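Long-range contacts in carboxylic ester hydrolase (Aspergillus niger, PDB 7K4O), which hydrolyses carboxylic esters as a tannin acyl hydrolase of the tannase family, a serine esterase probably acting on galloyl esters: residues Val411-Ile422 with Trp454-His465; Val494-Val502 with Gln510-Pro518. All blocks are in the same frame, centred on the assembly; numbering follows the deposited sequence.

Interaction 1 of 2, residues Val411-Ile422 with Trp454-His465; sequences VIHFHGDADFSI and WYRLYTVPGAGH. With GDE (3,4,5-trihydroxybenzoic acid), chain J.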
loop_
_atom_site.group_PDB
_atom_site.type_symbol
_atom_site.label_atom_id
_atom_site.label_comp_id
_atom_site.label_asym_id
_atom_site.label_seq_id
_atom_site.Cartn_x
_atom_site.Cartn_y
_atom_site.Cartn_z
ATOM N N VAL A 411 -13.798 -0.209 6.147
ATOM C CA VAL A 411 -12.424 0.010 5.661
ATOM C C VAL A 411 -11.845 1.264 6.298
ATOM O O VAL A 411 -12.513 2.321 6.264
ATOM C CB VAL A 411 -12.379 0.113 4.123
ATOM C CG1 VAL A 411 -10.988 0.448 3.624
ATOM C CG2 VAL A 411 -12.913 -1.156 3.467
ATOM N N ILE A 412 -10.613 1.164 6.739
ATOM C CA ILE A 412 -9.712 2.308 7.064
ATOM C C ILE A 412 -8.599 2.272 6.014
ATOM O O ILE A 412 -7.874 1.279 5.931
ATOM C CB ILE A 412 -9.135 2.229 8.496
ATOM C CG1 ILE A 412 -10.230 2.400 9.534
ATOM C CG2 ILE A 412 -8.011 3.231 8.650
ATOM C CD1 ILE A 412 -9.780 2.114 10.935
ATOM N N HIS A 413 -8.544 3.307 5.205
ATOM C CA HIS A 413 -7.566 3.460 4.113
ATOM C C HIS A 413 -6.707 4.688 4.433
ATOM O O HIS A 413 -7.270 5.763 4.692
ATOM C CB HIS A 413 -8.370 3.595 2.832
ATOM C CG HIS A 413 -7.630 3.759 1.551
ATOM N ND1 HIS A 413 -8.317 3.855 0.368
ATOM C CD2 HIS A 413 -6.320 3.891 1.256
ATOM C CE1 HIS A 413 -7.436 4.026 -0.623
ATOM N NE2 HIS A 413 -6.215 4.053 -0.125
ATOM N N PHE A 414 -5.406 4.542 4.363
ATOM C CA PHE A 414 -4.500 5.691 4.629
ATOM C C PHE A 414 -3.409 5.754 3.578
ATOM O O PHE A 414 -3.081 4.764 2.924
ATOM C CB PHE A 414 -3.918 5.637 6.043
ATOM C CG PHE A 414 -3.015 4.478 6.310
ATOM C CD1 PHE A 414 -3.548 3.240 6.657
ATOM C CD2 PHE A 414 -1.637 4.625 6.244
ATOM C CE1 PHE A 414 -2.709 2.158 6.832
ATOM C CE2 PHE A 414 -0.810 3.547 6.444
ATOM C CZ PHE A 414 -1.351 2.321 6.771
ATOM N N HIS A 415 -2.811 6.938 3.434
ATOM C CA HIS A 415 -1.773 7.172 2.417
ATOM C C HIS A 415 -0.873 8.342 2.843
ATOM O O HIS A 415 -1.424 9.405 3.178
ATOM C CB HIS A 415 -2.456 7.404 1.063
ATOM C CG HIS A 415 -1.581 7.142 -0.103
ATOM N ND1 HIS A 415 -2.062 6.475 -1.229
ATOM C CD2 HIS A 415 -0.278 7.463 -0.366
ATOM C CE1 HIS A 415 -1.082 6.383 -2.111
ATOM N NE2 HIS A 415 0.031 6.963 -1.620
ATOM N N GLY A 416 0.432 8.184 2.784
ATOM C CA GLY A 416 1.348 9.292 3.097
ATOM C C GLY A 416 1.246 10.436 2.110
ATOM O O GLY A 416 1.211 10.201 0.899
ATOM N N ASP A 417 1.255 11.681 2.592
ATOM C CA ASP A 417 1.189 12.894 1.738
ATOM C C ASP A 417 2.471 13.018 0.912
ATOM O O ASP A 417 2.373 13.665 -0.149
ATOM C CB ASP A 417 1.002 14.164 2.604
ATOM C CG ASP A 417 -0.456 14.537 2.715
ATOM O OD1 ASP A 417 -0.983 15.021 1.714
ATOM O OD2 ASP A 417 -1.040 14.365 3.822
ATOM N N ALA A 418 3.584 12.462 1.361
ATOM C CA ALA A 418 4.888 12.612 0.667
ATOM C C ALA A 418 5.336 11.252 0.106
ATOM O O ALA A 418 6.554 10.936 0.033
ATOM C CB ALA A 418 5.915 13.255 1.581
ATOM N N ASP A 419 4.354 10.407 -0.283
ATOM C CA ASP A 419 4.670 9.070 -0.822
ATOM C C ASP A 419 5.330 9.274 -2.198
ATOM O O ASP A 419 4.712 9.893 -3.063
ATOM C CB ASP A 419 3.382 8.233 -0.919
ATOM C CG ASP A 419 3.643 6.776 -1.151
ATOM O OD1 ASP A 419 4.662 6.430 -1.828
ATOM O OD2 ASP A 419 2.874 5.969 -0.577
ATOM N N PHE A 420 6.488 8.708 -2.357
ATOM C CA PHE A 420 7.336 8.812 -3.555
ATOM C C PHE A 420 7.216 7.566 -4.421
ATOM O O PHE A 420 7.908 7.488 -5.450
ATOM C CB PHE A 420 8.807 8.963 -3.153
ATOM C CG PHE A 420 9.324 7.905 -2.229
ATOM C CD1 PHE A 420 9.737 6.681 -2.696
ATOM C CD2 PHE A 420 9.297 8.111 -0.848
ATOM C CE1 PHE A 420 10.218 5.706 -1.834
ATOM C CE2 PHE A 420 9.748 7.124 0.015
ATOM C CZ PHE A 420 10.200 5.918 -0.471
ATOM N N SER A 421 6.403 6.595 -3.980
ATOM C CA SER A 421 6.351 5.265 -4.636
ATOM C C SER A 421 4.969 5.090 -5.265
ATOM O O SER A 421 4.901 4.481 -6.323
ATOM C CB SER A 421 6.730 4.172 -3.689
ATOM O OG SER A 421 6.807 2.902 -4.323
ATOM N N ILE A 422 3.917 5.516 -4.565
ATOM C CA ILE A 422 2.519 5.492 -5.052
ATOM C C ILE A 422 1.948 6.856 -4.849
ATOM O O ILE A 422 1.886 7.329 -3.707
ATOM C CB ILE A 422 1.703 4.406 -4.329
ATOM C CG1 ILE A 422 2.449 3.066 -4.378
ATOM C CG2 ILE A 422 0.300 4.384 -4.915
ATOM C CD1 ILE A 422 1.718 1.894 -3.784
ATOM N N TRP A 454 -18.783 3.822 6.257
ATOM C CA TRP A 454 -18.147 2.480 6.248
ATOM C C TRP A 454 -16.780 2.435 5.541
ATOM O O TRP A 454 -16.055 1.468 5.723
ATOM C CB TRP A 454 -19.122 1.426 5.705
ATOM C CG TRP A 454 -19.535 1.681 4.295
ATOM C CD1 TRP A 454 -20.541 2.508 3.897
ATOM C CD2 TRP A 454 -18.937 1.145 3.088
ATOM N NE1 TRP A 454 -20.662 2.495 2.526
ATOM C CE2 TRP A 454 -19.667 1.697 2.004
ATOM C CE3 TRP A 454 -17.897 0.251 2.807
ATOM C CZ2 TRP A 454 -19.395 1.384 0.669
ATOM C CZ3 TRP A 454 -17.589 0.017 1.466
ATOM C CH2 TRP A 454 -18.338 0.553 0.444
ATOM N N TYR A 455 -16.390 3.421 4.756
ATOM C CA TYR A 455 -15.092 3.427 4.036
ATOM C C TYR A 455 -14.513 4.835 4.175
ATOM O O TYR A 455 -15.006 5.757 3.553
ATOM C CB TYR A 455 -15.252 3.024 2.560
ATOM C CG TYR A 455 -14.058 3.265 1.660
ATOM C CD1 TYR A 455 -12.769 3.453 2.166
ATOM C CD2 TYR A 455 -14.211 3.259 0.271
ATOM C CE1 TYR A 455 -11.680 3.699 1.314
ATOM C CE2 TYR A 455 -13.131 3.470 -0.584
ATOM C CZ TYR A 455 -11.876 3.743 -0.059
ATOM O OH TYR A 455 -10.824 3.997 -0.882
ATOM N N ARG A 456 -13.546 4.972 5.059
ATOM C CA ARG A 456 -12.921 6.247 5.429
ATOM C C ARG A 456 -11.473 6.242 4.979
ATOM O O ARG A 456 -10.773 5.237 5.096
ATOM C CB ARG A 456 -13.095 6.505 6.936
ATOM C CG ARG A 456 -14.557 6.573 7.341
ATOM C CD ARG A 456 -14.795 6.682 8.855
ATOM N NE ARG A 456 -14.433 8.012 9.282
ATOM C CZ ARG A 456 -15.201 9.095 9.159
ATOM N NH1 ARG A 456 -16.423 9.029 8.660
ATOM N NH2 ARG A 456 -14.740 10.251 9.599
ATOM N N LEU A 457 -11.050 7.402 4.477
ATOM C CA LEU A 457 -9.742 7.620 3.862
ATOM C C LEU A 457 -9.032 8.778 4.567
ATOM O O LEU A 457 -9.664 9.852 4.773
ATOM C CB LEU A 457 -9.962 7.946 2.377
ATOM C CG LEU A 457 -8.735 8.433 1.623
ATOM C CD1 LEU A 457 -7.629 7.377 1.553
ATOM C CD2 LEU A 457 -9.165 8.873 0.230
ATOM N N TYR A 458 -7.772 8.588 4.866
ATOM C CA TYR A 458 -6.973 9.556 5.645
ATOM C C TYR A 458 -5.611 9.729 4.988
ATOM O O TYR A 458 -4.911 8.736 4.770
ATOM C CB TYR A 458 -6.812 9.095 7.101
ATOM C CG TYR A 458 -8.082 8.721 7.810
ATOM C CD1 TYR A 458 -8.581 7.439 7.677
ATOM C CD2 TYR A 458 -8.755 9.597 8.657
ATOM C CE1 TYR A 458 -9.726 7.026 8.329
ATOM C CE2 TYR A 458 -9.905 9.187 9.316
ATOM C CZ TYR A 458 -10.387 7.899 9.166
ATOM O OH TYR A 458 -11.540 7.445 9.789
ATOM N N THR A 459 -5.188 10.963 4.706
ATOM C CA THR A 459 -3.782 11.176 4.310
ATOM C C THR A 459 -2.922 11.432 5.540
ATOM O O THR A 459 -3.457 11.885 6.606
ATOM C CB THR A 459 -3.625 12.256 3.221
ATOM O OG1 THR A 459 -3.778 13.572 3.764
ATOM C CG2 THR A 459 -4.590 12.050 2.063
ATOM N N VAL A 460 -1.648 11.108 5.442
ATOM C CA VAL A 460 -0.730 11.207 6.610
ATOM C C VAL A 460 0.277 12.321 6.314
ATOM O O VAL A 460 1.205 12.136 5.502
ATOM C CB VAL A 460 -0.031 9.878 6.911
ATOM C CG1 VAL A 460 0.731 9.961 8.226
ATOM C CG2 VAL A 460 -1.048 8.723 6.925
ATOM N N PRO A 461 0.174 13.463 7.035
ATOM C CA PRO A 461 1.109 14.577 6.836
ATOM C C PRO A 461 2.569 14.178 6.878
ATOM O O PRO A 461 3.026 13.492 7.781
ATOM C CB PRO A 461 0.801 15.533 8.011
ATOM C CG PRO A 461 -0.643 15.292 8.295
ATOM C CD PRO A 461 -0.856 13.799 8.025
ATOM N N GLY A 462 3.293 14.598 5.829
ATOM C CA GLY A 462 4.747 14.390 5.692
ATOM C C GLY A 462 5.231 12.962 5.504
ATOM O O GLY A 462 6.410 12.764 5.277
ATOM N N ALA A 463 4.382 11.934 5.617
ATOM C CA ALA A 463 4.826 10.535 5.582
ATOM C C ALA A 463 5.255 10.118 4.161
ATOM O O ALA A 463 4.774 10.694 3.142
ATOM C CB ALA A 463 3.717 9.634 6.088
ATOM N N GLY A 464 6.142 9.161 4.149
ATOM C CA GLY A 464 6.722 8.600 2.923
ATOM C C GLY A 464 5.853 7.444 2.459
ATOM O O GLY A 464 4.617 7.561 2.550
ATOM N N HIS A 465 6.505 6.383 2.014
ATOM C CA HIS A 465 5.820 5.212 1.438
ATOM C C HIS A 465 5.614 4.178 2.544
ATOM O O HIS A 465 6.560 3.502 2.876
ATOM C CB HIS A 465 6.600 4.658 0.257
ATOM C CG HIS A 465 5.892 3.490 -0.316
ATOM N ND1 HIS A 465 4.539 3.552 -0.669
ATOM C CD2 HIS A 465 6.314 2.242 -0.560
ATOM C CE1 HIS A 465 4.181 2.355 -1.109
ATOM N NE2 HIS A 465 5.249 1.569 -1.049
HETATM O OAA GDE J . 4.770 -2.974 -2.147
HETATM O OAB GDE J . 6.221 -1.320 -1.915
HETATM O OAC GDE J . 3.647 -2.774 -7.163
HETATM O OAD GDE J . 5.348 1.552 -6.056
HETATM O OAE GDE J . 4.286 -0.122 -7.851
HETATM C CAF GDE J . 4.500 -2.371 -4.888
HETATM C CAG GDE J . 5.369 -0.163 -4.319
HETATM C CAH GDE J . 5.382 -1.961 -2.601
HETATM C CAI GDE J . 4.229 -1.928 -6.191
HETATM C CAJ GDE J . 5.131 0.276 -5.647
HETATM C CAK GDE J . 5.111 -1.490 -4.012
HETATM C CAL GDE J . 4.551 -0.587 -6.537
HETATM O O HOH W 1 2.241 6.122 1.996
#

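Interaction 2 of 2, residues Val494-Val502 with Gln510-Pro518; sequences VPTTLNATV and QNQQLCAWP. With NAG (2-acetamido-2-deoxy-beta-D-glucopyranose), chain B.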
loop_
_atom_site.group_PDB
_atom_site.type_symbol
_atom_site.label_atom_id
_atom_site.label_comp_id
_atom_site.label_asym_id
_atom_site.label_seq_id
_atom_site.Cartn_x
_atom_site.Cartn_y
_atom_site.Cartn_z
ATOM N N VAL A 494 -16.873 5.064 16.098
ATOM C CA VAL A 494 -16.605 5.569 14.725
ATOM C C VAL A 494 -15.345 6.414 14.738
ATOM O O VAL A 494 -15.200 7.349 15.555
ATOM C CB VAL A 494 -17.782 6.368 14.170
ATOM C CG1 VAL A 494 -17.420 6.982 12.828
ATOM C CG2 VAL A 494 -19.007 5.478 14.094
ATOM N N PRO A 495 -14.372 6.127 13.848
ATOM C CA PRO A 495 -13.130 6.904 13.804
ATOM C C PRO A 495 -13.246 8.237 13.082
ATOM O O PRO A 495 -12.718 8.395 11.946
ATOM C CB PRO A 495 -12.160 5.981 13.071
ATOM C CG PRO A 495 -13.021 5.175 12.179
ATOM C CD PRO A 495 -14.332 4.987 12.908
ATOM N N THR A 496 -13.918 9.193 13.708
ATOM C CA THR A 496 -14.090 10.526 13.096
ATOM C C THR A 496 -12.761 11.038 12.544
ATOM O O THR A 496 -12.690 11.433 11.342
ATOM C CB THR A 496 -14.697 11.463 14.142
ATOM O OG1 THR A 496 -15.865 10.809 14.643
ATOM C CG2 THR A 496 -15.080 12.787 13.556
ATOM N N THR A 497 -11.747 11.107 13.376
ATOM C CA THR A 497 -10.351 11.294 12.944
ATOM C C THR A 497 -9.632 9.966 13.163
ATOM O O THR A 497 -10.064 9.160 14.020
ATOM C CB THR A 497 -9.663 12.447 13.681
ATOM O OG1 THR A 497 -9.762 12.171 15.086
ATOM C CG2 THR A 497 -10.287 13.767 13.308
ATOM N N LEU A 498 -8.545 9.721 12.443
ATOM C CA LEU A 498 -7.751 8.503 12.666
ATOM C C LEU A 498 -6.618 8.797 13.654
ATOM O O LEU A 498 -5.889 9.789 13.471
ATOM C CB LEU A 498 -7.194 7.978 11.343
ATOM C CG LEU A 498 -6.416 6.661 11.448
ATOM C CD1 LEU A 498 -7.331 5.573 11.980
ATOM C CD2 LEU A 498 -5.875 6.266 10.063
ATOM N N ASN A 499 -6.530 7.966 14.686
ATOM C CA ASN A 499 -5.496 8.109 15.721
ATOM C C ASN A 499 -4.121 8.049 15.076
ATOM O O ASN A 499 -3.882 7.173 14.207
ATOM C CB ASN A 499 -5.665 7.002 16.752
ATOM C CG ASN A 499 -5.100 7.361 18.101
ATOM O OD1 ASN A 499 -5.231 8.521 18.548
ATOM N ND2 ASN A 499 -4.488 6.365 18.716
ATOM N N ALA A 500 -3.172 8.866 15.531
ATOM C CA ALA A 500 -1.798 8.832 15.018
ATOM C C ALA A 500 -0.777 9.211 16.087
ATOM O O ALA A 500 -1.156 9.791 17.131
ATOM C CB ALA A 500 -1.682 9.717 13.814
ATOM N N THR A 501 0.459 8.860 15.826
ATOM C CA THR A 501 1.569 9.029 16.792
ATOM C C THR A 501 2.795 9.531 16.073
ATOM O O THR A 501 3.077 9.080 14.954
ATOM C CB THR A 501 1.859 7.732 17.540
ATOM O OG1 THR A 501 0.629 7.250 18.074
ATOM C CG2 THR A 501 2.879 7.950 18.633
ATOM N N VAL A 502 3.487 10.498 16.689
ATOM C CA VAL A 502 4.808 10.941 16.192
ATOM C C VAL A 502 5.811 9.905 16.650
ATOM O O VAL A 502 5.914 9.658 17.863
ATOM C CB VAL A 502 5.132 12.368 16.687
ATOM C CG1 VAL A 502 6.517 12.775 16.203
ATOM C CG2 VAL A 502 4.056 13.335 16.254
ATOM N N GLN A 510 4.188 11.698 20.939
ATOM C CA GLN A 510 3.038 12.622 20.964
ATOM C C GLN A 510 1.902 12.117 20.067
ATOM O O GLN A 510 2.165 11.493 19.012
ATOM C CB GLN A 510 3.458 14.017 20.538
ATOM C CG GLN A 510 4.396 14.635 21.569
ATOM C CD GLN A 510 4.599 16.130 21.475
ATOM O OE1 GLN A 510 4.099 16.825 20.573
ATOM N NE2 GLN A 510 5.379 16.614 22.429
ATOM N N ASN A 511 0.692 12.410 20.496
ATOM C CA ASN A 511 -0.544 12.065 19.775
ATOM C C ASN A 511 -0.879 13.127 18.747
ATOM O O ASN A 511 -0.646 14.309 18.989
ATOM C CB ASN A 511 -1.696 11.878 20.743
ATOM C CG ASN A 511 -2.932 11.354 20.035
ATOM O OD1 ASN A 511 -3.861 12.122 19.777
ATOM N ND2 ASN A 511 -2.916 10.069 19.668
ATOM N N GLN A 512 -1.437 12.696 17.618
ATOM C CA GLN A 512 -2.103 13.565 16.622
ATOM C C GLN A 512 -3.293 12.826 16.019
ATOM O O GLN A 512 -3.397 11.597 16.176
ATOM C CB GLN A 512 -1.143 13.960 15.500
ATOM C CG GLN A 512 -0.250 15.132 15.892
ATOM C CD GLN A 512 0.529 15.701 14.723
ATOM O OE1 GLN A 512 0.062 15.760 13.589
ATOM N NE2 GLN A 512 1.751 16.103 15.019
ATOM N N GLN A 513 -4.195 13.594 15.464
ATOM C CA GLN A 513 -5.381 13.077 14.787
ATOM C C GLN A 513 -5.257 13.359 13.286
ATOM O O GLN A 513 -4.789 14.443 12.913
ATOM C CB GLN A 513 -6.621 13.671 15.407
ATOM C CG GLN A 513 -6.819 13.275 16.889
ATOM C CD GLN A 513 -6.896 11.771 17.057
ATOM O OE1 GLN A 513 -7.650 11.124 16.346
ATOM N NE2 GLN A 513 -6.157 11.226 18.016
ATOM N N LEU A 514 -5.797 12.456 12.463
ATOM C CA LEU A 514 -5.840 12.653 10.975
ATOM C C LEU A 514 -7.259 12.864 10.510
ATOM O O LEU A 514 -8.183 12.102 10.876
ATOM C CB LEU A 514 -5.191 11.448 10.295
ATOM C CG LEU A 514 -3.834 10.981 10.766
ATOM C CD1 LEU A 514 -3.418 9.713 10.010
ATOM C CD2 LEU A 514 -2.774 12.052 10.574
ATOM N N CYS A 515 -7.485 13.938 9.741
ATOM C CA CYS A 515 -8.784 14.286 9.132
ATOM C C CYS A 515 -9.191 13.227 8.095
ATOM O O CYS A 515 -8.303 12.709 7.377
ATOM C CB CYS A 515 -8.726 15.652 8.439
ATOM S SG CYS A 515 -8.393 16.990 9.623
ATOM N N ALA A 516 -10.469 12.913 8.065
ATOM C CA ALA A 516 -11.105 11.996 7.103
ATOM C C ALA A 516 -11.456 12.790 5.863
ATOM O O ALA A 516 -12.164 13.812 5.954
ATOM C CB ALA A 516 -12.350 11.373 7.670
ATOM N N TRP A 517 -10.988 12.302 4.726
ATOM C CA TRP A 517 -11.394 12.808 3.399
ATOM C C TRP A 517 -12.897 12.937 3.374
ATOM O O TRP A 517 -13.614 12.061 3.844
ATOM C CB TRP A 517 -10.899 11.829 2.302
ATOM C CG TRP A 517 -11.218 12.295 0.918
ATOM C CD1 TRP A 517 -12.262 11.925 0.139
ATOM C CD2 TRP A 517 -10.532 13.343 0.200
ATOM N NE1 TRP A 517 -12.264 12.656 -1.026
ATOM C CE2 TRP A 517 -11.231 13.544 -0.996
ATOM C CE3 TRP A 517 -9.446 14.172 0.503
ATOM C CZ2 TRP A 517 -10.864 14.528 -1.916
ATOM C CZ3 TRP A 517 -9.050 15.118 -0.429
ATOM C CH2 TRP A 517 -9.777 15.302 -1.598
ATOM N N PRO A 518 -13.500 13.985 2.776
ATOM C CA PRO A 518 -12.818 15.069 2.044
ATOM C C PRO A 518 -12.445 16.322 2.840
ATOM O O PRO A 518 -12.057 17.322 2.226
ATOM C CB PRO A 518 -13.900 15.455 1.032
ATOM C CG PRO A 518 -15.188 15.283 1.787
ATOM C CD PRO A 518 -14.945 14.068 2.656
HETATM C C1 NAG B . -3.938 6.574 20.038
HETATM C C2 NAG B . -4.205 5.374 20.897
HETATM C C3 NAG B . -3.658 5.636 22.308
HETATM C C4 NAG B . -2.180 6.010 22.228
HETATM C C5 NAG B . -2.046 7.202 21.288
HETATM C C6 NAG B . -0.597 7.644 21.072
HETATM C C7 NAG B . -6.109 4.009 20.414
HETATM C C8 NAG B . -7.531 3.683 20.395
HETATM N N2 NAG B . -5.607 5.132 20.938
HETATM O O3 NAG B . -3.789 4.433 23.081
HETATM O O4 NAG B . -1.791 6.396 23.576
HETATM O O5 NAG B . -2.566 6.826 20.010
HETATM O O6 NAG B . -0.537 8.695 20.156
HETATM O O7 NAG B . -5.419 3.156 19.949
HETATM O O HOH W 2 -12.315 13.899 10.185
#

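Interaction 1 of 2, residues Val411-Ile422 with Trp454-His465
His465 and Asp419 meet just past the ends of two parallel strands, where the imidazole ND1 donates its N-H to Asp419 OD2 at 2.9 Å in an almost straight bond of 176°. The carboxylate oxygen uses its syn lone pair and lies in the imidazole plane, although the carboxylate is turned 52° from the ring. His465 holds CG anti to its backbone N (chi1 -180°), which carries the ring across to Asp419 and brings one face against CB of Ser421, 3.6 Å from the ring centroid; CB of His465 in turn sits over a face of the Phe420 ring. Asp419 is itself held in place: OD1 accepts Ser421 N, an Asx turn, and also Ile422 N, which extends it to an Asx motif, while a water joins OD2 to Gly416 N and Gly464 O. His465 NE2 reaches Ser186 OG and also OAB of the bound 3,4,5-trihydroxybenzoic acid (GDE, 3.2 Å), while Ser421 OG is hydrogen-bonded to GDE OAD at 2.6 Å. Ser186, His465 and Asp419 thus have the geometry of a Ser-His-Asp triad, consistent with an alpha/beta-hydrolase fold, in which the acid and the histidine follow the last strands of the central sheet. Those strands, 411-416 and 455-460, pair in register from Val411 with Tyr455 to Gly416 with Val460. CD1 of Leu457 stands over the His413 ring, 3.6 Å from its centroid, and Tyr455 OH meets His413 ND1 (2.8 Å) at the ring edge, the two rings nearly coplanar. Just past the first strand, Asp417 OD2 accepts Thr459 OG1 (2.9 Å), which is also hydrogen-bonded to Arg520.

Interaction 2 of 2, residues Val494-Val502 with Gln510-Pro518
With CG anti to the backbone N in both Asn499 (chi1 -155°) and Asn511 (chi1 -173°), the two asparagine amides meet diagonally on one face of the strand pair, and Gln513, directly opposite Asn499 in a non-hydrogen-bonded pair, folds back through a bend at chi2 (-58°) to join them. Asn499 OD1 then takes two N-H groups: Gln513 NE2, in the carbonyl plane at 2.9 Å, and Asn511 ND2, from above that plane at 3.0 Å. Gln513 NE2 also donates to Asn511 OD1, and its OE1 accepts Thr497 OG1 at 2.7 Å, which fixes the orientation of the glutamine amide at both ends. This network surrounds an N-glycosylation site, since Asn499 ND2 is bonded covalently to NAG C1. The sugar is steadied further on: NAG O6 accepts Asn511 ND2 (2.8 Å) and is hydrogen-bonded to Thr501 OG1. Both amide N-H groups of Asn511 are therefore spent, one on the glycosylated side chain and one on the glycan. On the other face of this antiparallel hairpin, Leu514 CG packs on Ala500 CB at 3.9 Å, and Leu498 lies beside Leu514. Where the strands part, a water bridges Thr496 O and Ala516 N. Strand 476-477 pairs along 498-502 and Pro476 touches Ala500, Gln512 and Leu514; Leu498 leans on helix 481-491 and Tyr458, while Leu514 rests against Val460 of strand 455-460.

In the fold
Running from the N terminus, the chain first lays down most of the large mixed sheet and then enters strand 410-416. Interaction 1 closes a loop of 31 mostly helical residues, which include helices 425-438 and 444-452, and brings in strand 455-460 at the outer end of that sheet. Helix 481-491 follows, and interaction 2 then closes a short hairpin of its own; the two loops lie in series, neither nested nor crossed. Their centres are 11 Å apart, and they touch directly: Tyr458 OH lies 2.6 Å from Pro495 O, and Leu457 O 2.8 Å from Trp517 N. The small glycosylated sheet is thereby tied to the edge of the central one.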